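Local coordinates for protein ribokinase (Thermotoga maritima, PDB 1VM7) that probably catalyses the ATP- and magnesium-dependent phosphorylation of D-ribose at O-5, giving D-ribose 5-phosphate, at residues A[253-256]-A[257-260]; A[262-265]-A[266-270]; A[285-288]-A[289-293]. One frame throughout, in Å; residues are numbered along the deposited sequence.

How the contacts relate
The three contacts follow one another along two consecutive helices. Contact 1 starts helix 256-269 and contact 2 finishes it, their centres about 14 Å apart; contact 3 finishes helix 274-288 and enters the loop beyond. The chain doubles back between the helices, bringing contact 3 within about 8 Å of contact 1, centre to centre, where Ala256 CB meets Val289 CG1 at 3.6 Å. Contact 1 holds Asp258, the predicted proton acceptor, and Thr254, a predicted potassium ligand; contact 3 adds Ser288, Arg291 and Gly293 of that predicted ion site. Contact 2 is buried farther along the helix, its centre about 18 Å from that of contact 3, with nearest atoms about 6 Å apart.

Contact 1. Residues A[253-256]-A[257-260]; sequences TTAA and GDVF
Gly257 stands in the first turn of helix 256-269, just past the Ala255 N-cap, whose carbonyl oxygen is taken up by Val259 N. The Gly257 carbonyl makes a weak hydrogen bond to Lys226, a predicted ATP-binding residue. Just upstream, a type II turn from Thr253 to Ala256 bends the chain into the helix, closed by Ala256 N on Thr253 O at 3.1 Å. Ala255 sits third in that turn with a positive phi of 74°, and its methyl has no polar atom to offer the first helical amides.

Asp258 comes next. Its CG stands beside the backbone N (chi1 -64°), which sends the carboxylate back alongside Ala255: OD2 is 3.8 Å from Ala255 CA and skirts the methyl. Outside the turn the same carboxylate is gripped at both oxygens, OD1 by Gln57 and OD2 by Asn56. The run from Asp252 to Asp258, DTTAAGD, is this protein's form of the PfkB DTxGAGD motif, with Ala255 at the position of the first glycine of the GAGD part. Asp258 is the predicted proton acceptor, and the amides at the helix start are consistent with the family's anion hole.

Val259 N closes the first full turn on Ala255 O, a nearly straight bond of 2.9 Å at 168°. CG2 of Val259 leans over the same oxygen at 3.3 Å, while CG1 is turned to helix 274-288. Phe260 N repeats the pattern on Ala256 O at 2.9 Å, and its CB is 3.5 Å from that oxygen. With CG anti to the backbone N, the side chain leads away from the turn and touches Thr282 of helix 274-288.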
loop_
_atom_site.group_PDB
_atom_site.type_symbol
_atom_site.label_atom_id
_atom_site.label_comp_id
_atom_site.label_asym_id
_atom_site.label_seq_id
_atom_site.Cartn_x
_atom_site.Cartn_y
_atom_site.Cartn_z
ATOM N N THR A 253 15.814 14.096 7.817
ATOM C CA THR A 253 16.777 14.282 6.735
ATOM C C THR A 253 16.292 13.726 5.404
ATOM O O THR A 253 17.039 13.714 4.422
ATOM C CB THR A 253 18.086 13.633 7.141
ATOM O OG1 THR A 253 17.790 12.325 7.619
ATOM C CG2 THR A 253 18.730 14.450 8.273
ATOM N N THR A 254 15.066 13.213 5.391
ATOM C CA THR A 254 14.412 12.714 4.190
ATOM C C THR A 254 14.486 13.730 3.087
ATOM O O THR A 254 14.056 14.865 3.290
ATOM C CB THR A 254 12.884 12.500 4.463
ATOM O OG1 THR A 254 12.686 11.592 5.542
ATOM C CG2 THR A 254 12.165 11.962 3.239
ATOM N N ALA A 255 15.007 13.310 1.934
ATOM C CA ALA A 255 15.025 14.111 0.703
ATOM C C ALA A 255 16.046 15.235 0.712
ATOM O O ALA A 255 16.075 16.027 -0.225
ATOM C CB ALA A 255 13.624 14.640 0.388
ATOM N N ALA A 256 16.903 15.278 1.746
ATOM C CA ALA A 256 17.904 16.349 1.889
ATOM C C ALA A 256 18.840 16.379 0.679
ATOM O O ALA A 256 19.225 17.447 0.213
ATOM C CB ALA A 256 18.699 16.148 3.144
ATOM N N GLY A 257 19.191 15.195 0.176
ATOM C CA GLY A 257 20.117 15.052 -0.945
ATOM C C GLY A 257 19.486 15.510 -2.249
ATOM O O GLY A 257 20.145 16.128 -3.054
ATOM N N ASP A 258 18.215 15.159 -2.429
ATOM C CA ASP A 258 17.369 15.603 -3.538
ATOM C C ASP A 258 17.227 17.119 -3.554
ATOM O O ASP A 258 17.325 17.766 -4.602
ATOM C CB ASP A 258 15.970 14.967 -3.407
ATOM C CG ASP A 258 15.991 13.445 -3.530
ATOM O OD1 ASP A 258 16.842 12.930 -4.322
ATOM O OD2 ASP A 258 15.138 12.770 -2.871
ATOM N N VAL A 259 16.958 17.688 -2.383
ATOM C CA VAL A 259 16.920 19.140 -2.256
ATOM C C VAL A 259 18.283 19.744 -2.608
ATOM O O VAL A 259 18.358 20.688 -3.379
ATOM C CB VAL A 259 16.445 19.590 -0.849
ATOM C CG1 VAL A 259 16.514 21.105 -0.680
ATOM C CG2 VAL A 259 15.020 19.165 -0.633
ATOM N N PHE A 260 19.366 19.178 -2.075
ATOM C CA PHE A 260 20.668 19.656 -2.444
ATOM C C PHE A 260 20.848 19.653 -3.958
ATOM O O PHE A 260 21.274 20.651 -4.539
ATOM C CB PHE A 260 21.787 18.838 -1.791
ATOM C CG PHE A 260 23.127 19.276 -2.242
ATOM C CD1 PHE A 260 23.701 20.403 -1.697
ATOM C CD2 PHE A 260 23.742 18.664 -3.312
ATOM C CE1 PHE A 260 24.932 20.867 -2.144
ATOM C CE2 PHE A 260 24.964 19.123 -3.773
ATOM C CZ PHE A 260 25.569 20.229 -3.177
#

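Contact 2. Residues A[262-265]-A[266-270]; sequences GAFA and VALSE
Val266 N donates to Gly262 O at 2.9 Å, and three residues on, Ser269 N does the same to Ala265 O, also at 2.9 Å. Between them Ala267 N reaches Ala263 O at 3.0 Å. Leu268 N reaches Phe264 O at 3.1 Å, nearly straight at 172°. These four bonds are the i to i+4 ladder of the final turns of helix 256-269.

On one flank of the helix the Phe264 ring meets Leu268, four residues on. CG of Phe264 is anti to the backbone N (chi1 -179°), and the ring lies obliquely against the leucine: Leu268 CG stands 4.1 Å above one face, displaced toward the rim, and Leu268 CD1 approaches CE2 of Phe264 to 3.6 Å. Tyr186 meets the Phe264 ring edge-to-face, and Ala277 of the following helix touches both Phe264 and Leu268. Cut back to an alanine, the Phe264 position is likely to leave Leu268 CD1 without its aromatic partner and open a gap beside Tyr186.

Ala265 touches Leu145 and Ile17 of the central sheet, and Ala263 touches Ala284. Glu270, just past the helix, is salt-bridged to Arg301. With the four carbonyls from Gly262 to Ala265 each taking an amide four residues on, the side chains that residues 262-269 turn to the core of this alpha/beta fold are mostly apolar.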
loop_
_atom_site.group_PDB
_atom_site.type_symbol
_atom_site.label_atom_id
_atom_site.label_comp_id
_atom_site.label_asym_id
_atom_site.label_seq_id
_atom_site.Cartn_x
_atom_site.Cartn_y
_atom_site.Cartn_z
ATOM N N GLY A 262 18.771 19.595 -6.541
ATOM C CA GLY A 262 17.907 20.507 -7.280
ATOM C C GLY A 262 18.302 21.951 -7.103
ATOM O O GLY A 262 18.377 22.707 -8.069
ATOM N N ALA A 263 18.572 22.329 -5.857
ATOM C CA ALA A 263 19.042 23.674 -5.525
ATOM C C ALA A 263 20.434 23.939 -6.102
ATOM O O ALA A 263 20.686 25.000 -6.661
ATOM C CB ALA A 263 19.049 23.848 -4.044
ATOM N N PHE A 264 21.338 22.966 -5.983
ATOM C CA PHE A 264 22.636 23.059 -6.655
ATOM C C PHE A 264 22.476 23.395 -8.138
ATOM O O PHE A 264 23.136 24.284 -8.649
ATOM C CB PHE A 264 23.391 21.741 -6.495
ATOM C CG PHE A 264 24.729 21.741 -7.131
ATOM C CD1 PHE A 264 25.780 22.422 -6.543
ATOM C CD2 PHE A 264 24.947 21.091 -8.326
ATOM C CE1 PHE A 264 27.013 22.446 -7.128
ATOM C CE2 PHE A 264 26.209 21.089 -8.905
ATOM C CZ PHE A 264 27.219 21.782 -8.316
ATOM N N ALA A 265 21.576 22.680 -8.807
ATOM C CA ALA A 265 21.347 22.835 -10.234
ATOM C C ALA A 265 20.734 24.204 -10.580
ATOM O O ALA A 265 21.111 24.802 -11.577
ATOM C CB ALA A 265 20.475 21.703 -10.712
ATOM N N VAL A 266 19.787 24.666 -9.756
ATOM C CA VAL A 266 19.206 26.021 -9.862
ATOM C C VAL A 266 20.272 27.091 -9.836
ATOM O O VAL A 266 20.231 28.019 -10.633
ATOM C CB VAL A 266 18.173 26.303 -8.706
ATOM C CG1 VAL A 266 17.824 27.801 -8.590
ATOM C CG2 VAL A 266 16.895 25.504 -8.927
ATOM N N ALA A 267 21.218 26.957 -8.910
ATOM C CA ALA A 267 22.337 27.873 -8.798
ATOM C C ALA A 267 23.202 27.910 -10.071
ATOM O O ALA A 267 23.435 28.973 -10.648
ATOM C CB ALA A 267 23.147 27.505 -7.613
ATOM N N LEU A 268 23.630 26.748 -10.542
ATOM C CA LEU A 268 24.339 26.682 -11.808
ATOM C C LEU A 268 23.538 27.365 -12.926
ATOM O O LEU A 268 24.100 28.111 -13.713
ATOM C CB LEU A 268 24.623 25.230 -12.195
ATOM C CG LEU A 268 25.505 24.368 -11.264
ATOM C CD1 LEU A 268 25.752 22.992 -11.869
ATOM C CD2 LEU A 268 26.833 25.061 -10.969
ATOM N N SER A 269 22.230 27.090 -12.981
ATOM C CA SER A 269 21.368 27.646 -14.011
ATOM C C SER A 269 21.414 29.156 -13.988
ATOM O O SER A 269 21.361 29.772 -15.031
ATOM C CB SER A 269 19.927 27.153 -13.847
ATOM O OG SER A 269 19.272 27.761 -12.743
ATOM N N GLU A 270 21.535 29.739 -12.801
ATOM C CA GLU A 270 21.615 31.187 -12.631
ATOM C C GLU A 270 23.031 31.758 -12.754
ATOM O O GLU A 270 23.249 32.937 -12.467
ATOM C CB GLU A 270 21.022 31.567 -11.279
ATOM C CG GLU A 270 19.544 31.272 -11.194
ATOM C CD GLU A 270 19.004 31.363 -9.793
ATOM O OE1 GLU A 270 19.736 31.800 -8.882
ATOM O OE2 GLU A 270 17.839 30.998 -9.598
#

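Contact 3. Residues A[285-288]-A[289-293]; sequences AAIS and VTRLG
Ile287 O is held twice by Thr290. The hydroxyl OG1 donates from 2.6 Å, in the carbonyl plane on a lone pair, whereas the backbone N, at 3.1 Å, comes from above that plane. A chi1 of 76° sets OG1 between the Thr290 backbone N and carbonyl carbon, on the side where it meets the isoleucine oxygen, and sends CG2 to within 3.3 Å of Ala286 O.

The Arg291 side chain runs alongside Ile287, pointing the same way, and lays its guanidinium flat beneath CG2 of Ile287, which stands 3.4 Å above one face, toward the rim. NH2 of this arginine is salt-bridged to Glu303.

Further out, Arg291 N closes a type I turn on Ser288 O at 2.8 Å, and Val289 N still donates to Ala285 O at 3.1 Å, the last rung of the helical pattern. Val289 CG2 packs on Ala286 O, while its backbone bonds to Val251 and Asp252 tie the turn to the loop before helix 256-269. Gly293 N is bonded to Asp252 OD2. Ser288, Arg291 and Gly293, with Asp252, Thr254 and Ser297, make up the predicted potassium site, as in other ribokinases.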
loop_
_atom_site.group_PDB
_atom_site.type_symbol
_atom_site.label_atom_id
_atom_site.label_comp_id
_atom_site.label_asym_id
_atom_site.label_seq_id
_atom_site.Cartn_x
_atom_site.Cartn_y
_atom_site.Cartn_z
ATOM N N ALA A 285 19.147 22.444 1.434
ATOM C CA ALA A 285 19.110 21.167 2.136
ATOM C C ALA A 285 18.924 21.392 3.622
ATOM O O ALA A 285 18.118 20.727 4.252
ATOM C CB ALA A 285 20.381 20.403 1.908
ATOM N N ALA A 286 19.695 22.321 4.174
ATOM C CA ALA A 286 19.719 22.563 5.601
ATOM C C ALA A 286 18.350 23.009 6.126
ATOM O O ALA A 286 17.993 22.755 7.277
ATOM C CB ALA A 286 20.748 23.657 5.914
ATOM N N ILE A 287 17.623 23.765 5.319
ATOM C CA ILE A 287 16.272 24.192 5.704
ATOM C C ILE A 287 15.337 22.992 5.625
ATOM O O ILE A 287 14.485 22.808 6.496
ATOM C CB ILE A 287 15.685 25.312 4.796
ATOM C CG1 ILE A 287 16.525 26.586 4.843
ATOM C CG2 ILE A 287 14.227 25.633 5.195
ATOM C CD1 ILE A 287 16.181 27.588 3.750
ATOM N N SER A 288 15.500 22.176 4.589
ATOM C CA SER A 288 14.648 20.998 4.432
ATOM C C SER A 288 14.743 20.036 5.637
ATOM O O SER A 288 13.727 19.538 6.080
ATOM C CB SER A 288 14.949 20.301 3.122
ATOM O OG SER A 288 16.200 19.664 3.186
ATOM N N VAL A 289 15.936 19.819 6.203
ATOM C CA VAL A 289 16.089 18.816 7.275
ATOM C C VAL A 289 15.416 19.262 8.564
ATOM O O VAL A 289 15.209 18.492 9.496
ATOM C CB VAL A 289 17.532 18.460 7.507
ATOM C CG1 VAL A 289 18.104 17.855 6.242
ATOM C CG2 VAL A 289 18.335 19.669 7.992
ATOM N N THR A 290 15.014 20.519 8.582
ATOM C CA THR A 290 14.244 21.054 9.697
ATOM C C THR A 290 12.757 20.842 9.519
ATOM O O THR A 290 11.985 21.306 10.338
ATOM C CB THR A 290 14.529 22.596 9.950
ATOM O OG1 THR A 290 13.871 23.411 8.976
ATOM C CG2 THR A 290 16.022 22.907 9.899
ATOM N N ARG A 291 12.333 20.150 8.464
ATOM C CA ARG A 291 10.908 19.931 8.254
ATOM C C ARG A 291 10.603 18.490 7.953
ATOM O O ARG A 291 11.335 17.834 7.206
ATOM C CB ARG A 291 10.383 20.852 7.141
ATOM C CG ARG A 291 10.463 22.353 7.490
ATOM C CD ARG A 291 10.629 23.215 6.229
ATOM N NE ARG A 291 10.968 24.609 6.535
ATOM C CZ ARG A 291 10.728 25.650 5.732
ATOM N NH1 ARG A 291 10.170 25.473 4.535
ATOM N NH2 ARG A 291 11.066 26.875 6.120
ATOM N N LEU A 292 9.516 18.021 8.563
ATOM C CA LEU A 292 8.969 16.681 8.334
ATOM C C LEU A 292 8.653 16.472 6.882
ATOM O O LEU A 292 8.038 17.323 6.262
ATOM C CB LEU A 292 7.679 16.533 9.151
ATOM C CG LEU A 292 7.879 16.233 10.639
ATOM C CD2 LEU A 292 6.528 16.359 11.350
ATOM N N GLY A 293 9.099 15.357 6.321
ATOM C CA GLY A 293 8.643 14.957 5.019
ATOM C C GLY A 293 9.659 15.138 3.936
ATOM O O GLY A 293 10.740 15.684 4.158
#